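Uncharacterized protein (Ruminococcus gnavus, PDB 4QAN) is of unknown function but has a cystatin-like fold, is a divergent member of the NTF2-like superfamily, and can bind a magnesium ion. Local coordinates at residues 136-146 against 157-168; 266-274 against 361-369. One frame throughout, in Å; residues are numbered along the deposited sequence. Where two conformers were deposited one is given.

Overall arrangement
Two separate sheets of the chain, each with helices packed on it, house the two contacts. Interaction 1 is internal to the antiparallel sheet of the first half and zips strands 140-150 and 153-164 into a hairpin. Interaction 2 belongs to the second half, where helix 254-275 meets the loop leading into strand 367-369, at the edge of the mixed sheet. They follow one another along the chain and lie on opposite sides of its centre, their own centres 35 Å apart and their nearest atoms about 16 Å apart. S360, which can bind magnesium though no ion is bound here, lies nearer interaction 2, its side chain about 12 Å from that of S363, beyond direct contact.

Interaction 1 (136-146 against 157-168); sequences LAAQEVSELEI and LGFTAVQYEKNW
Y164 and L136 meet at the open end of beta hairpin 140-164, part of the antiparallel sheet of this cystatin-like fold. The tyrosine OH of Y164 donates to L136 O at 3.0 Å, tilted 30° from the carbonyl plane, while A138 CB sits over one face of the ring near its rim. With an alanine here, L136 O is likely to lose this donor and a gap to open against A138 CB. Q139 reaches the type I' turn Y164-N167: with its CG beside the backbone N (chi1 -65°), the side chain brings Q139 OE1 within 2.6 Å of K166 N, which donates to it, and Q139 N donates to Q163 O. Further along, paired backbone bonds join S142 with A161, L144 with F159 and I146 with L157; the S142 N to A161 O bond is nearly straight (175°). V141, E143 and T160 project from one face of the sheet, where helix 126-135 packs on V141 and E143. On the other, E140 CB approaches W168 CH2 at 3.5 Å and L144 CD1 meets A161 CB at 3.7 Å. Helix 27-39 covers this face, with V31 against L144 and I146, and E27 accepting a hydrogen bond from S142 OG. T160 OG1 is held by G176 O. Within the second segment, Q163 CB lies 3.5 Å above the plane of the W168 ring, over its centre.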
loop_
_atom_site.group_PDB
_atom_site.type_symbol
_atom_site.label_atom_id
_atom_site.label_comp_id
_atom_site.label_asym_id
_atom_site.label_seq_id
_atom_site.Cartn_x
_atom_site.Cartn_y
_atom_site.Cartn_z
ATOM N N LEU A 136 -1.360 15.889 6.447
ATOM C CA LEU A 136 -0.177 15.046 6.489
ATOM C C LEU A 136 0.574 15.127 7.817
ATOM O O LEU A 136 1.537 14.379 8.026
ATOM C CB LEU A 136 0.745 15.421 5.331
ATOM C CG LEU A 136 0.159 15.247 3.922
ATOM C CD1 LEU A 136 1.114 15.793 2.874
ATOM C CD2 LEU A 136 -0.133 13.793 3.632
ATOM N N ALA A 137 0.118 16.008 8.713
ATOM C CA ALA A 137 0.842 16.352 9.945
ATOM C C ALA A 137 2.293 16.743 9.628
ATOM O O ALA A 137 3.236 16.335 10.314
ATOM C CB ALA A 137 0.793 15.210 10.944
ATOM N N ALA A 138 2.448 17.548 8.580
ATOM C CA ALA A 138 3.757 17.885 8.037
ATOM C C ALA A 138 4.206 19.260 8.496
ATOM O O ALA A 138 3.388 20.127 8.793
ATOM C CB ALA A 138 3.708 17.838 6.522
ATOM N N GLN A 139 5.517 19.457 8.539
ATOM C CA GLN A 139 6.077 20.768 8.854
ATOM C C GLN A 139 5.731 21.782 7.765
ATOM O O GLN A 139 5.231 22.854 8.066
ATOM C CB GLN A 139 7.589 20.679 9.011
ATOM C CG GLN A 139 8.034 19.830 10.185
ATOM C CD GLN A 139 9.519 19.971 10.439
ATOM O OE1 GLN A 139 10.335 19.751 9.540
ATOM N NE2 GLN A 139 9.882 20.352 11.659
ATOM N N GLU A 140 6.006 21.430 6.510
ATOM C CA GLU A 140 5.608 22.233 5.351
ATOM C C GLU A 140 5.094 21.332 4.226
ATOM O O GLU A 140 5.607 20.228 4.023
ATOM C CB GLU A 140 6.790 23.034 4.791
ATOM C CG GLU A 140 7.470 24.017 5.733
ATOM C CD GLU A 140 8.292 25.066 4.989
ATOM O OE1 GLU A 140 7.955 25.372 3.817
ATOM O OE2 GLU A 140 9.275 25.588 5.568
ATOM N N VAL A 141 4.081 21.808 3.505
ATOM C CA VAL A 141 3.709 21.261 2.205
ATOM C C VAL A 141 3.991 22.324 1.161
ATOM O O VAL A 141 3.674 23.496 1.357
ATOM C CB VAL A 141 2.218 20.851 2.144
ATOM C CG1 VAL A 141 1.751 20.650 0.709
ATOM C CG2 VAL A 141 1.993 19.577 2.934
ATOM N N SER A 142 4.597 21.924 0.053
ATOM C CA SER A 142 4.866 22.853 -1.045
ATOM C C SER A 142 4.368 22.254 -2.356
ATOM O O SER A 142 4.859 21.213 -2.789
ATOM C CB SER A 142 6.354 23.157 -1.131
ATOM O OG SER A 142 6.633 23.853 -2.322
ATOM N N GLU A 143 3.374 22.904 -2.961
ATOM C CA GLU A 143 2.817 22.471 -4.240
ATOM C C GLU A 143 3.591 23.133 -5.364
ATOM O O GLU A 143 3.589 24.355 -5.478
ATOM C CB GLU A 143 1.336 22.834 -4.343
ATOM C CG GLU A 143 0.401 21.815 -3.714
ATOM C CD GLU A 143 -1.060 22.190 -3.900
ATOM O OE1 GLU A 143 -1.433 23.301 -3.463
ATOM O OE2 GLU A 143 -1.830 21.383 -4.480
ATOM N N LEU A 144 4.258 22.324 -6.182
ATOM C CA LEU A 144 5.117 22.836 -7.240
ATOM C C LEU A 144 4.562 22.528 -8.609
ATOM O O LEU A 144 4.025 21.447 -8.846
ATOM C CB LEU A 144 6.536 22.269 -7.130
ATOM C CG LEU A 144 7.296 22.693 -5.866
ATOM C CD1 LEU A 144 7.206 21.612 -4.800
ATOM C CD2 LEU A 144 8.752 23.010 -6.168
ATOM N N GLU A 145 4.679 23.512 -9.494
ATOM C CA GLU A 145 4.417 23.344 -10.908
ATOM C C GLU A 145 5.760 23.136 -11.584
ATOM O O GLU A 145 6.692 23.915 -11.369
ATOM C CB GLU A 145 3.760 24.595 -11.484
ATOM C CG GLU A 145 2.461 25.010 -10.812
ATOM C CD GLU A 145 1.872 26.262 -11.438
ATOM O OE1 GLU A 145 2.613 26.995 -12.131
ATOM O OE2 GLU A 145 0.666 26.516 -11.241
ATOM N N ILE A 146 5.857 22.101 -12.411
ATOM C CA ILE A 146 7.126 21.743 -13.034
ATOM C C ILE A 146 6.972 21.764 -14.549
ATOM O O ILE A 146 6.108 21.090 -15.095
ATOM C CB ILE A 146 7.589 20.355 -12.556
ATOM C CG1 ILE A 146 7.653 20.317 -11.027
ATOM C CG2 ILE A 146 8.942 19.979 -13.144
ATOM C CD1 ILE A 146 7.591 18.920 -10.464
ATOM N N LEU A 157 3.926 19.624 -14.959
ATOM C CA LEU A 157 3.591 18.603 -13.969
ATOM C C LEU A 157 3.305 19.287 -12.645
ATOM O O LEU A 157 3.763 20.399 -12.412
ATOM C CB LEU A 157 4.734 17.605 -13.803
ATOM C CG LEU A 157 5.422 17.100 -15.074
ATOM C CD1 LEU A 157 6.777 16.494 -14.745
ATOM C CD2 LEU A 157 4.547 16.090 -15.791
ATOM N N GLY A 158 2.539 18.625 -11.784
ATOM C CA GLY A 158 2.279 19.134 -10.444
ATOM C C GLY A 158 2.688 18.116 -9.407
ATOM O O GLY A 158 2.083 17.059 -9.320
ATOM N N PHE A 159 3.730 18.414 -8.634
ATOM C CA PHE A 159 4.110 17.561 -7.504
ATOM C C PHE A 159 3.732 18.226 -6.178
ATOM O O PHE A 159 3.878 19.453 -6.009
ATOM C CB PHE A 159 5.627 17.265 -7.482
ATOM C CG PHE A 159 6.147 16.463 -8.656
ATOM C CD1 PHE A 159 5.299 15.906 -9.617
ATOM C CD2 PHE A 159 7.512 16.225 -8.769
ATOM C CE1 PHE A 159 5.804 15.173 -10.678
ATOM C CE2 PHE A 159 8.024 15.486 -9.831
ATOM C CZ PHE A 159 7.170 14.960 -10.784
ATOM N N THR A 160 3.265 17.403 -5.238
ATOM C CA THR A 160 3.111 17.811 -3.850
ATOM C C THR A 160 4.316 17.311 -3.042
ATOM O O THR A 160 4.472 16.110 -2.807
ATOM C CB THR A 160 1.812 17.269 -3.236
ATOM O OG1 THR A 160 0.697 17.646 -4.054
ATOM C CG2 THR A 160 1.619 17.800 -1.823
ATOM N N ALA A 161 5.166 18.248 -2.643
ATOM C CA ALA A 161 6.352 17.966 -1.842
ATOM C C ALA A 161 6.041 18.220 -0.386
ATOM O O ALA A 161 5.311 19.155 -0.055
ATOM C CB ALA A 161 7.503 18.850 -2.282
ATOM N N VAL A 162 6.608 17.402 0.491
ATOM C CA VAL A 162 6.305 17.493 1.917
ATOM C C VAL A 162 7.587 17.517 2.741
ATOM O O VAL A 162 8.580 16.909 2.357
ATOM C CB VAL A 162 5.333 16.367 2.356
ATOM C CG1 VAL A 162 5.976 14.989 2.267
ATOM C CG2 VAL A 162 4.805 16.634 3.755
ATOM N N GLN A 163 7.572 18.271 3.842
ATOM C CA GLN A 163 8.697 18.309 4.769
ATOM C C GLN A 163 8.325 17.709 6.126
ATOM O O GLN A 163 7.282 18.053 6.717
ATOM C CB GLN A 163 9.198 19.742 4.974
ATOM C CG GLN A 163 10.580 19.807 5.612
ATOM C CD GLN A 163 10.938 21.201 6.111
ATOM O OE1 GLN A 163 10.154 21.840 6.812
ATOM N NE2 GLN A 163 12.130 21.672 5.757
ATOM N N TYR A 164 9.180 16.802 6.598
ATOM C CA TYR A 164 9.119 16.296 7.961
ATOM C C TYR A 164 10.510 16.396 8.556
ATOM O O TYR A 164 11.479 15.978 7.929
ATOM C CB TYR A 164 8.693 14.837 8.003
ATOM C CG TYR A 164 7.317 14.526 7.475
ATOM C CD1 TYR A 164 6.203 14.529 8.314
ATOM C CD2 TYR A 164 7.134 14.185 6.146
ATOM C CE1 TYR A 164 4.940 14.208 7.828
ATOM C CE2 TYR A 164 5.881 13.872 5.652
ATOM C CZ TYR A 164 4.787 13.878 6.492
ATOM O OH TYR A 164 3.547 13.554 5.971
ATOM N N GLU A 165 10.594 16.938 9.767
ATOM C CA GLU A 165 11.858 17.093 10.489
ATOM C C GLU A 165 12.966 17.661 9.606
ATOM O O GLU A 165 14.103 17.180 9.613
ATOM C CB GLU A 165 12.280 15.760 11.114
ATOM C CG GLU A 165 11.169 15.105 11.922
ATOM C CD GLU A 165 11.674 14.355 13.141
ATOM O OE1 GLU A 165 12.042 15.016 14.140
ATOM O OE2 GLU A 165 11.676 13.102 13.108
ATOM N N LYS A 166 12.617 18.698 8.852
ATOM C CA LYS A 166 13.576 19.463 8.051
ATOM C C LYS A 166 14.085 18.705 6.818
ATOM O O LYS A 166 15.086 19.094 6.229
ATOM C CB LYS A 166 14.752 19.937 8.923
ATOM C CG LYS A 166 14.386 20.219 10.381
ATOM C CD LYS A 166 15.331 21.201 11.053
ATOM C CE LYS A 166 14.682 22.570 11.185
ATOM N NZ LYS A 166 15.603 23.564 11.796
ATOM N N ASN A 167 13.393 17.635 6.423
ATOM C CA ASN A 167 13.793 16.841 5.254
ATOM C C ASN A 167 12.644 16.691 4.283
ATOM O O ASN A 167 11.551 16.293 4.680
ATOM C CB ASN A 167 14.234 15.449 5.681
ATOM C CG ASN A 167 15.505 15.466 6.494
ATOM O OD1 ASN A 167 16.372 16.323 6.307
ATOM N ND2 ASN A 167 15.627 14.509 7.401
ATOM N N TRP A 168 12.896 16.981 3.012
ATOM C CA TRP A 168 11.836 16.968 2.004
ATOM C C TRP A 168 11.691 15.629 1.295
ATOM O O TRP A 168 12.663 14.904 1.090
ATOM C CB TRP A 168 12.072 18.064 0.971
ATOM C CG TRP A 168 11.876 19.429 1.543
ATOM C CD1 TRP A 168 12.813 20.217 2.143
ATOM C CD2 TRP A 168 10.651 20.160 1.578
ATOM N NE1 TRP A 168 12.248 21.400 2.546
ATOM C CE2 TRP A 168 10.918 21.389 2.211
ATOM C CE3 TRP A 168 9.350 19.895 1.124
ATOM C CZ2 TRP A 168 9.938 22.354 2.403
ATOM C CZ3 TRP A 168 8.377 20.854 1.315
ATOM C CH2 TRP A 168 8.676 22.071 1.952
#

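Interaction 2 (266-274 against 361-369); sequences ELKTMLYGF and LESGEVMRL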
loop_
_atom_site.group_PDB
_atom_site.type_symbol
_atom_site.label_atom_id
_atom_site.label_comp_id
_atom_site.label_asym_id
_atom_site.label_seq_id
_atom_site.Cartn_x
_atom_site.Cartn_y
_atom_site.Cartn_z
ATOM N N GLU A 266 -6.313 -6.661 0.484
ATOM C CA GLU A 266 -7.247 -7.780 0.784
ATOM C C GLU A 266 -7.171 -8.178 2.251
ATOM O O GLU A 266 -8.188 -8.523 2.872
ATOM C CB GLU A 266 -6.908 -9.072 0.007
ATOM C CG GLU A 266 -7.156 -9.125 -1.494
ATOM C CD GLU A 266 -6.646 -10.450 -2.134
ATOM O OE1 GLU A 266 -7.083 -11.601 -1.766
ATOM O OE2 GLU A 266 -5.790 -10.338 -3.046
ATOM N N LEU A 267 -5.954 -8.182 2.780
ATOM C CA LEU A 267 -5.712 -8.519 4.174
ATOM C C LEU A 267 -6.361 -7.464 5.075
ATOM O O LEU A 267 -7.212 -7.791 5.921
ATOM C CB LEU A 267 -4.204 -8.650 4.427
ATOM C CG LEU A 267 -3.673 -8.839 5.856
ATOM C CD1 LEU A 267 -4.530 -9.792 6.663
ATOM C CD2 LEU A 267 -2.225 -9.322 5.846
ATOM N N LYS A 268 -6.004 -6.204 4.852
ATOM C CA LYS A 268 -6.668 -5.068 5.505
ATOM C C LYS A 268 -8.181 -5.193 5.490
ATOM O O LYS A 268 -8.868 -4.965 6.493
ATOM C CB LYS A 268 -6.294 -3.765 4.805
ATOM C CG LYS A 268 -6.914 -2.528 5.450
ATOM C CD LYS A 268 -6.723 -1.270 4.632
ATOM C CE LYS A 268 -7.502 -1.320 3.336
ATOM N NZ LYS A 268 -7.082 -0.209 2.440
ATOM N N THR A 269 -8.694 -5.581 4.337
ATOM C CA THR A 269 -10.102 -5.671 4.143
ATOM C C THR A 269 -10.687 -6.751 5.057
ATOM O O THR A 269 -11.753 -6.566 5.647
ATOM C CB THR A 269 -10.398 -5.899 2.654
ATOM O OG1 THR A 269 -9.949 -4.747 1.924
ATOM C CG2 THR A 269 -11.882 -6.115 2.414
HETATM N N MSE A 270 -9.961 -7.853 5.190
HETATM C CA MSE A 270 -10.357 -8.954 6.056
HETATM C C MSE A 270 -10.364 -8.488 7.499
HETATM O O MSE A 270 -11.335 -8.700 8.211
HETATM C CB MSE A 270 -9.432 -10.156 5.837
HETATM C CG MSE A 270 -9.861 -11.279 6.779
HETATM SE SE MSE A 270 -8.780 -12.904 6.636
HETATM C CE MSE A 270 -7.278 -12.331 7.776
ATOM N N LEU A 271 -9.297 -7.837 7.942
ATOM C CA LEU A 271 -9.249 -7.324 9.306
ATOM C C LEU A 271 -10.394 -6.336 9.570
ATOM O O LEU A 271 -11.000 -6.362 10.654
ATOM C CB LEU A 271 -7.902 -6.654 9.598
ATOM C CG LEU A 271 -6.651 -7.495 9.350
ATOM C CD1 LEU A 271 -5.419 -6.655 9.589
ATOM C CD2 LEU A 271 -6.623 -8.752 10.208
ATOM N N TYR A 272 -10.702 -5.478 8.590
ATOM C CA TYR A 272 -11.786 -4.507 8.753
ATOM C C TYR A 272 -13.105 -5.259 8.903
ATOM O O TYR A 272 -14.007 -4.815 9.624
ATOM C CB TYR A 272 -11.843 -3.532 7.570
ATOM C CG TYR A 272 -10.782 -2.424 7.561
ATOM C CD1 TYR A 272 -9.686 -2.432 8.439
ATOM C CD2 TYR A 272 -10.886 -1.371 6.669
ATOM C CE1 TYR A 272 -8.747 -1.418 8.406
ATOM C CE2 TYR A 272 -9.937 -0.366 6.619
ATOM C CZ TYR A 272 -8.880 -0.391 7.486
ATOM O OH TYR A 272 -7.966 0.625 7.428
ATOM N N GLY A 273 -13.211 -6.413 8.251
ATOM C CA GLY A 273 -14.402 -7.264 8.395
ATOM C C GLY A 273 -14.630 -7.717 9.834
ATOM O O GLY A 273 -15.764 -7.691 10.333
ATOM N N PHE A 274 -13.560 -8.146 10.502
ATOM C CA PHE A 274 -13.650 -8.577 11.910
ATOM C C PHE A 274 -13.877 -7.370 12.823
ATOM O O PHE A 274 -14.562 -7.469 13.830
ATOM C CB PHE A 274 -12.386 -9.321 12.366
ATOM C CG PHE A 274 -12.172 -10.643 11.687
ATOM C CD1 PHE A 274 -13.055 -11.689 11.873
ATOM C CD2 PHE A 274 -11.049 -10.858 10.893
ATOM C CE1 PHE A 274 -12.845 -12.908 11.255
ATOM C CE2 PHE A 274 -10.840 -12.078 10.267
ATOM C CZ PHE A 274 -11.737 -13.107 10.458
ATOM N N LEU A 361 -17.600 -16.516 -1.539
ATOM C CA LEU A 361 -16.860 -15.633 -0.648
ATOM C C LEU A 361 -15.814 -14.834 -1.413
ATOM O O LEU A 361 -14.818 -15.379 -1.891
ATOM C CB LEU A 361 -16.195 -16.420 0.482
ATOM C CG LEU A 361 -17.073 -16.941 1.625
ATOM C CD1 LEU A 361 -16.215 -17.652 2.661
ATOM C CD2 LEU A 361 -17.858 -15.829 2.303
ATOM N N GLU A 362 -16.035 -13.527 -1.508
ATOM C CA GLU A 362 -15.121 -12.652 -2.219
ATOM C C GLU A 362 -13.861 -12.365 -1.428
ATOM O O GLU A 362 -13.780 -12.588 -0.220
ATOM C CB GLU A 362 -15.820 -11.353 -2.608
ATOM C CG GLU A 362 -16.828 -11.584 -3.724
ATOM C CD GLU A 362 -17.952 -10.570 -3.753
ATOM O OE1 GLU A 362 -17.690 -9.393 -4.082
ATOM O OE2 GLU A 362 -19.105 -10.960 -3.467
ATOM N N SER A 363 -12.873 -11.857 -2.145
ATOM C CA SER A 363 -11.586 -11.543 -1.586
ATOM C C SER A 363 -11.709 -10.649 -0.346
ATOM O O SER A 363 -12.239 -9.556 -0.427
ATOM C CB SER A 363 -10.759 -10.860 -2.659
ATOM O OG SER A 363 -9.423 -10.828 -2.279
ATOM N N GLY A 364 -11.248 -11.133 0.808
ATOM C CA GLY A 364 -11.343 -10.375 2.059
ATOM C C GLY A 364 -12.723 -10.356 2.710
ATOM O O GLY A 364 -12.924 -9.653 3.680
ATOM N N GLU A 365 -13.672 -11.140 2.202
ATOM C CA GLU A 365 -15.013 -11.130 2.753
ATOM C C GLU A 365 -15.039 -11.906 4.072
ATOM O O GLU A 365 -14.392 -12.937 4.214
ATOM C CB GLU A 365 -16.012 -11.733 1.761
ATOM C CG GLU A 365 -17.457 -11.386 2.080
ATOM C CD GLU A 365 -18.458 -12.197 1.271
ATOM O OE1 GLU A 365 -18.168 -12.511 0.093
ATOM O OE2 GLU A 365 -19.539 -12.519 1.818
ATOM N N VAL A 366 -15.797 -11.404 5.033
ATOM C CA VAL A 366 -15.941 -12.073 6.316
ATOM C C VAL A 366 -17.424 -12.238 6.540
ATOM O O VAL A 366 -18.167 -11.294 6.336
ATOM C CB VAL A 366 -15.312 -11.224 7.427
ATOM C CG1 VAL A 366 -15.665 -11.771 8.778
ATOM C CG2 VAL A 366 -13.797 -11.158 7.262
HETATM N N MSE A 367 -17.856 -13.434 6.916
HETATM C CA MSE A 367 -19.272 -13.740 7.122
HETATM C C MSE A 367 -19.510 -14.039 8.574
HETATM O O MSE A 367 -18.923 -14.978 9.104
HETATM C CB MSE A 367 -19.577 -14.984 6.285
HETATM C CG MSE A 367 -21.000 -15.507 6.445
HETATM SE SE MSE A 367 -21.332 -16.819 5.007
HETATM C CE MSE A 367 -21.109 -18.469 6.049
ATOM N N ARG A 368 -20.381 -13.264 9.216
ATOM C CA ARG A 368 -20.767 -13.499 10.597
ATOM C C ARG A 368 -21.589 -14.781 10.689
ATOM O O ARG A 368 -22.408 -15.056 9.813
ATOM C CB ARG A 368 -21.560 -12.302 11.130
ATOM C CG ARG A 368 -22.091 -12.439 12.555
ATOM C CD ARG A 368 -20.998 -12.646 13.601
ATOM N NE ARG A 368 -21.586 -12.866 14.915
ATOM C CZ ARG A 368 -22.101 -11.906 15.679
ATOM N NH1 ARG A 368 -22.085 -10.636 15.280
ATOM N NH2 ARG A 368 -22.633 -12.210 16.857
ATOM N N LEU A 369 -21.332 -15.574 11.733
ATOM C CA LEU A 369 -22.077 -16.804 12.002
ATOM C C LEU A 369 -22.717 -16.786 13.387
ATOM O O LEU A 369 -22.121 -16.311 14.352
ATOM C CB LEU A 369 -21.144 -18.015 11.932
ATOM C CG LEU A 369 -20.561 -18.403 10.577
ATOM C CD1 LEU A 369 -19.675 -19.619 10.752
ATOM C CD2 LEU A 369 -21.638 -18.675 9.540
HETATM O O HOH W 1 -14.041 -7.691 5.045
#
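S363 sits against E266 where helix 254-275 packs beside the mixed sheet of this cystatin-like protein, the two polar ends modelled too close to interpret. A type II beta turn, E362-E365, brings the loop against the helix. E266 OE1 accepts a hydrogen bond from L354 N, tying this part of the helix to the residue after strand 349-353. G364 follows with positive phi and lies so close to the helix that a CB would clash with E266 O and crowd T269 CG2. G364 O receives a CA-H...O contact from M270 CA at 3.6 Å. A water donates to both G364 O and T269 O, 2.6 Å from each, and so bridges turn and helix. V366 then turns its side chain onto the helix. V366 CG1, anti to the backbone N (chi1 170°), touches F274 CE1 at 3.9 Å, while V366 CG2 packs against CG of the selenomethionine M270 at 4.0 Å. G273 has no room for a side chain, since a CB would collide with V366 CG2. Y336 of strand 334-344 touches V366 and also meets the F274 ring edge-to-face. V366 CG2 makes a CH-pi contact over the face of the F274 ring, 4.3 Å from its centroid and 11° off the normal.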